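Local structure of nudix hydrolase domain-containing protein (Thermotoga maritima, 3E57) at residues 67-75 with 100-108. The protein is of uncharacterised function but is a putative Nudix hydrolase, a family whose members typically cleave nucleoside diphosphates linked to another moiety. Numbering follows the deposited sequence.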
ATOM      1  N   LYS B  67     -10.456  -4.494  14.241  1.00 40.81           N
ATOM      2  CA  LYS B  67      -9.045  -4.212  14.069  1.00 39.45           C
ATOM      3  C   LYS B  67      -8.497  -3.547  15.330  1.00 37.91           C
ATOM      4  O   LYS B  67      -9.096  -2.619  15.870  1.00 37.57           O
ATOM      5  CB  LYS B  67      -8.820  -3.358  12.809  1.00 39.35           C
ATOM      6  CG  LYS B  67      -8.993  -4.189  11.546  1.00 39.64           C
ATOM      7  CD  LYS B  67      -8.711  -3.430  10.255  1.00 39.78           C
ATOM      8  CE  LYS B  67      -8.357  -4.393   9.102  1.00 39.48           C
ATOM      9  NZ  LYS B  67      -6.857  -4.642   8.982  1.00 40.01           N
ATOM     10  N   GLN B  68      -7.375  -4.073  15.806  1.00 36.34           N
ATOM     11  CA  GLN B  68      -6.674  -3.548  16.959  1.00 35.54           C
ATOM     12  C   GLN B  68      -5.887  -2.317  16.540  1.00 34.48           C
ATOM     13  O   GLN B  68      -5.098  -2.382  15.604  1.00 33.52           O
ATOM     14  CB  GLN B  68      -5.727  -4.612  17.506  1.00 35.54           C
ATOM     15  CG  GLN B  68      -6.449  -5.894  17.954  1.00 36.35           C
ATOM     16  CD  GLN B  68      -5.549  -7.100  17.971  1.00 36.75           C
ATOM     17  OE1 GLN B  68      -4.476  -7.077  18.569  1.00 39.68           O
ATOM     18  NE2 GLN B  68      -5.985  -8.172  17.321  1.00 38.15           N
ATOM     19  N   VAL B  69      -6.113  -1.195  17.215  1.00 33.45           N
ATOM     20  CA  VAL B  69      -5.409   0.045  16.891  1.00 32.80           C
ATOM     21  C   VAL B  69      -4.002   0.036  17.487  1.00 32.11           C
ATOM     22  O   VAL B  69      -3.831  -0.024  18.712  1.00 31.60           O
ATOM     23  CB  VAL B  69      -6.185   1.260  17.382  1.00 32.80           C
ATOM     24  CG1 VAL B  69      -5.379   2.534  17.156  1.00 32.24           C
ATOM     25  CG2 VAL B  69      -7.531   1.315  16.684  1.00 32.78           C
ATOM     26  N   ILE B  70      -3.006   0.088  16.600  1.00 31.59           N
ATOM     27  CA  ILE B  70      -1.601  -0.025  16.959  1.00 31.16           C
ATOM     28  C   ILE B  70      -0.873   1.280  16.618  1.00 30.72           C
ATOM     29  O   ILE B  70      -0.594   1.539  15.440  1.00 30.73           O
ATOM     30  CB  ILE B  70      -0.921  -1.195  16.187  1.00 31.50           C
ATOM     31  CG1 ILE B  70      -1.703  -2.503  16.357  1.00 32.19           C
ATOM     32  CG2 ILE B  70       0.520  -1.387  16.652  1.00 31.40           C
ATOM     33  CD1 ILE B  70      -1.784  -2.995  17.790  1.00 32.53           C
ATOM     34  N   PRO B  71      -0.578   2.116  17.629  1.00 30.04           N
ATOM     35  CA  PRO B  71       0.356   3.201  17.371  1.00 29.36           C
ATOM     36  C   PRO B  71       1.698   2.612  16.938  1.00 28.70           C
ATOM     37  O   PRO B  71       2.132   1.617  17.508  1.00 28.37           O
ATOM     38  CB  PRO B  71       0.458   3.911  18.728  1.00 29.74           C
ATOM     39  CG  PRO B  71      -0.013   2.901  19.733  1.00 30.39           C
ATOM     40  CD  PRO B  71      -1.078   2.153  19.020  1.00 30.14           C
ATOM     41  N   TYR B  72       2.313   3.194  15.916  1.00 27.77           N
ATOM     42  CA  TYR B  72       3.505   2.635  15.273  1.00 27.14           C
ATOM     43  C   TYR B  72       4.446   3.792  14.940  1.00 27.12           C
ATOM     44  O   TYR B  72       4.160   4.605  14.051  1.00 26.45           O
ATOM     45  CB  TYR B  72       3.102   1.885  14.008  1.00 27.56           C
ATOM     46  CG  TYR B  72       4.172   0.973  13.447  1.00 27.02           C
ATOM     47  CD1 TYR B  72       4.532  -0.201  14.113  1.00 27.74           C
ATOM     48  CD2 TYR B  72       4.805   1.256  12.250  1.00 27.51           C
ATOM     49  CE1 TYR B  72       5.503  -1.043  13.610  1.00 27.62           C
ATOM     50  CE2 TYR B  72       5.784   0.395  11.738  1.00 28.06           C
ATOM     51  CZ  TYR B  72       6.121  -0.750  12.430  1.00 27.65           C
ATOM     52  OH  TYR B  72       7.095  -1.603  11.912  1.00 28.87           O
ATOM     53  N   VAL B  73       5.550   3.883  15.669  1.00 26.09           N
ATOM     54  CA  VAL B  73       6.389   5.062  15.631  1.00 26.24           C
ATOM     55  C   VAL B  73       7.754   4.742  15.052  1.00 26.44           C
ATOM     56  O   VAL B  73       8.458   3.858  15.541  1.00 25.89           O
ATOM     57  CB  VAL B  73       6.566   5.660  17.043  1.00 26.75           C
ATOM     58  CG1 VAL B  73       7.354   6.967  16.963  1.00 26.25           C
ATOM     59  CG2 VAL B  73       5.201   5.879  17.705  1.00 26.33           C
ATOM     60  N   VAL B  74       8.111   5.475  14.005  1.00 26.39           N
ATOM     61  CA  VAL B  74       9.433   5.439  13.435  1.00 26.73           C
ATOM     62  C   VAL B  74      10.205   6.594  14.064  1.00 27.15           C
ATOM     63  O   VAL B  74       9.707   7.727  14.110  1.00 26.79           O
ATOM     64  CB  VAL B  74       9.370   5.630  11.913  1.00 27.00           C
ATOM     65  CG1 VAL B  74      10.784   5.746  11.333  1.00 27.81           C
ATOM     66  CG2 VAL B  74       8.595   4.475  11.267  1.00 26.14           C
ATOM     67  N   ILE B  75      11.399   6.303  14.561  1.00 27.17           N
ATOM     68  CA  ILE B  75      12.192   7.281  15.293  1.00 28.53           C
ATOM     69  C   ILE B  75      13.337   7.753  14.420  1.00 28.75           C
ATOM     70  O   ILE B  75      14.046   6.932  13.848  1.00 26.78           O
ATOM     71  CB  ILE B  75      12.732   6.665  16.609  1.00 28.07           C
ATOM     72  CG1 ILE B  75      11.577   6.458  17.586  1.00 29.22           C
ATOM     73  CG2 ILE B  75      13.808   7.557  17.243  1.00 28.23           C
ATOM     74  CD1 ILE B  75      11.940   5.627  18.769  1.00 29.30           C
ATOM     75  N   SER B 100      13.764  -4.327  11.580  1.00 26.37           N
ATOM     76  CA  SER B 100      12.444  -3.716  11.670  1.00 27.49           C
ATOM     77  C   SER B 100      12.549  -2.201  11.821  1.00 27.55           C
ATOM     78  O   SER B 100      13.558  -1.671  12.301  1.00 27.25           O
ATOM     79  CB  SER B 100      11.659  -4.344  12.814  1.00 28.08           C
ATOM     80  OG  SER B 100      12.253  -4.013  14.041  1.00 32.65           O
ATOM     81  N   LEU B 101      11.495  -1.524  11.383  1.00 27.48           N
ATOM     82  CA  LEU B 101      11.413  -0.079  11.337  1.00 28.00           C
ATOM     83  C   LEU B 101      10.044   0.254  11.906  1.00 28.87           C
ATOM     84  O   LEU B 101       9.006  -0.031  11.275  1.00 29.95           O
ATOM     85  CB  LEU B 101      11.480   0.438   9.903  1.00 27.92           C
ATOM     86  CG  LEU B 101      11.351   1.948   9.738  1.00 28.00           C
ATOM     87  CD1 LEU B 101      12.629   2.631  10.256  1.00 29.55           C
ATOM     88  CD2 LEU B 101      11.053   2.370   8.311  1.00 28.14           C
ATOM     89  N   GLY B 102      10.036   0.822  13.094  1.00 28.42           N
ATOM     90  CA  GLY B 102       8.797   1.179  13.739  1.00 28.91           C
ATOM     91  C   GLY B 102       8.620   0.418  15.026  1.00 29.16           C
ATOM     92  O   GLY B 102       8.864  -0.789  15.081  1.00 28.95           O
ATOM     93  N   ILE B 103       8.198   1.135  16.061  1.00 29.94           N
ATOM     94  CA  ILE B 103       7.923   0.550  17.366  1.00 30.39           C
ATOM     95  C   ILE B 103       6.428   0.681  17.620  1.00 30.47           C
ATOM     96  O   ILE B 103       5.883   1.785  17.627  1.00 29.73           O
ATOM     97  CB  ILE B 103       8.703   1.275  18.463  1.00 30.62           C
ATOM     98  CG1 ILE B 103      10.201   1.227  18.165  1.00 31.26           C
ATOM     99  CG2 ILE B 103       8.424   0.651  19.827  1.00 30.74           C
ATOM    100  CD1 ILE B 103      10.973   2.283  18.895  1.00 31.12           C
ATOM    101  N   GLY B 104       5.760  -0.455  17.767  1.00 30.83           N
ATOM    102  CA  GLY B 104       4.328  -0.473  17.955  1.00 31.95           C
ATOM    103  C   GLY B 104       3.902  -1.199  19.205  1.00 32.42           C
ATOM    104  O   GLY B 104       4.651  -2.001  19.760  1.00 32.55           O
ATOM    105  N   GLY B 105       2.688  -0.908  19.650  1.00 33.34           N
ATOM    106  CA  GLY B 105       2.073  -1.670  20.724  1.00 33.90           C
ATOM    107  C   GLY B 105       0.593  -1.400  20.789  1.00 34.40           C
ATOM    108  O   GLY B 105       0.093  -0.526  20.101  1.00 34.71           O
ATOM    109  N   HIS B 106      -0.104  -2.139  21.640  1.00 35.13           N
ATOM    110  CA  HIS B 106      -1.543  -1.969  21.808  1.00 35.53           C
ATOM    111  C   HIS B 106      -1.853  -0.789  22.720  1.00 35.89           C
ATOM    112  O   HIS B 106      -1.028  -0.400  23.548  1.00 36.35           O
ATOM    113  CB  HIS B 106      -2.155  -3.250  22.365  1.00 35.78           C
ATOM    114  CG  HIS B 106      -2.116  -4.392  21.401  1.00 37.18           C
ATOM    115  ND1 HIS B 106      -1.004  -5.193  21.243  1.00 38.38           N
ATOM    116  CD2 HIS B 106      -3.043  -4.856  20.529  1.00 38.10           C
ATOM    117  CE1 HIS B 106      -1.253  -6.109  20.323  1.00 38.52           C
ATOM    118  NE2 HIS B 106      -2.484  -5.929  19.877  1.00 39.05           N
ATOM    119  N   VAL B 107      -3.036  -0.208  22.551  1.00 35.82           N
ATOM    120  CA  VAL B 107      -3.521   0.798  23.486  1.00 36.01           C
ATOM    121  C   VAL B 107      -4.365   0.065  24.526  1.00 36.13           C
ATOM    122  O   VAL B 107      -5.254  -0.701  24.170  1.00 35.55           O
ATOM    123  CB  VAL B 107      -4.342   1.888  22.771  1.00 36.12           C
ATOM    124  CG1 VAL B 107      -4.944   2.867  23.778  1.00 35.66           C
ATOM    125  CG2 VAL B 107      -3.463   2.617  21.745  1.00 35.17           C
ATOM    126  N   ARG B 108      -4.061   0.293  25.802  1.00 36.76           N
ATOM    127  CA  ARG B 108      -4.729  -0.410  26.899  1.00 37.36           C
ATOM    128  C   ARG B 108      -5.832   0.450  27.485  1.00 37.39           C
ATOM    129  O   ARG B 108      -5.725   1.674  27.532  1.00 37.29           O
ATOM    130  CB  ARG B 108      -3.735  -0.753  28.004  1.00 37.51           C
ATOM    131  CG  ARG B 108      -2.591  -1.653  27.570  1.00 38.41           C
ATOM    132  CD  ARG B 108      -1.530  -1.705  28.653  1.00 39.12           C
ATOM    133  NE  ARG B 108      -0.335  -2.436  28.239  1.00 40.59           N
ATOM    134  CZ  ARG B 108       0.856  -2.341  28.833  1.00 42.33           C
ATOM    135  NH1 ARG B 108       1.044  -1.534  29.875  1.00 42.90           N
ATOM    136  NH2 ARG B 108       1.880  -3.052  28.369  1.00 43.92           N
TER
HETATM  137  O   HOH W   1      -4.823  -1.419  20.755  1.00 35.97           O
HETATM  138  O   HOH W   2       8.186  -3.317  13.632  1.00 51.79           O
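Val73 and Ile103 form the one hydrogen-bonded antiparallel pair between strand 66-77 and the short strand 103-104, with Val73 N to Ile103 O at 2.9 Å and Ile103 N to Val73 O at 2.8 Å. Packing is close around this pair. The Tyr72 ring lies across the glycine backbone, with Gly102 CA over one face, 3.9 Å from the centroid, in a CH-pi contact. With CG anti to the backbone N (chi1 -165°), the ring swings along the partner chain, and Tyr72 OH comes to 2.6 Å from Leu101 O; the same hydroxyl has a hydrogen bond with Ser196 OG. Ile103 CD1 presses on Ile75 CD1 at 3.5 Å, closer than usual for two carbons, while helix 115-130 packs on Val73 and Ile103.

Beyond Gly104 the pairing slackens. Gly105 N reaches Pro71 O in a weak bond, and a water then takes over as the bridge, donating to Val69 O and accepting from Val107 N. On this looser, water-bridged side the link passes largely to side chains. His106 NE2 donates to Gln68 OE1 at 2.6 Å, though the N-H...O angle is a bent 145°; amide and imidazole are nearly coplanar, 19° apart. Ile70 CD1 sits over a face of that imidazole, which also meets His155 with planes about perpendicular. Such a short strand, peeling off a central strand through an extended, glycine-rich segment toward helix 115-130, is consistent with the entry to the loop-helix-loop Nudix motif of the Nudix fold.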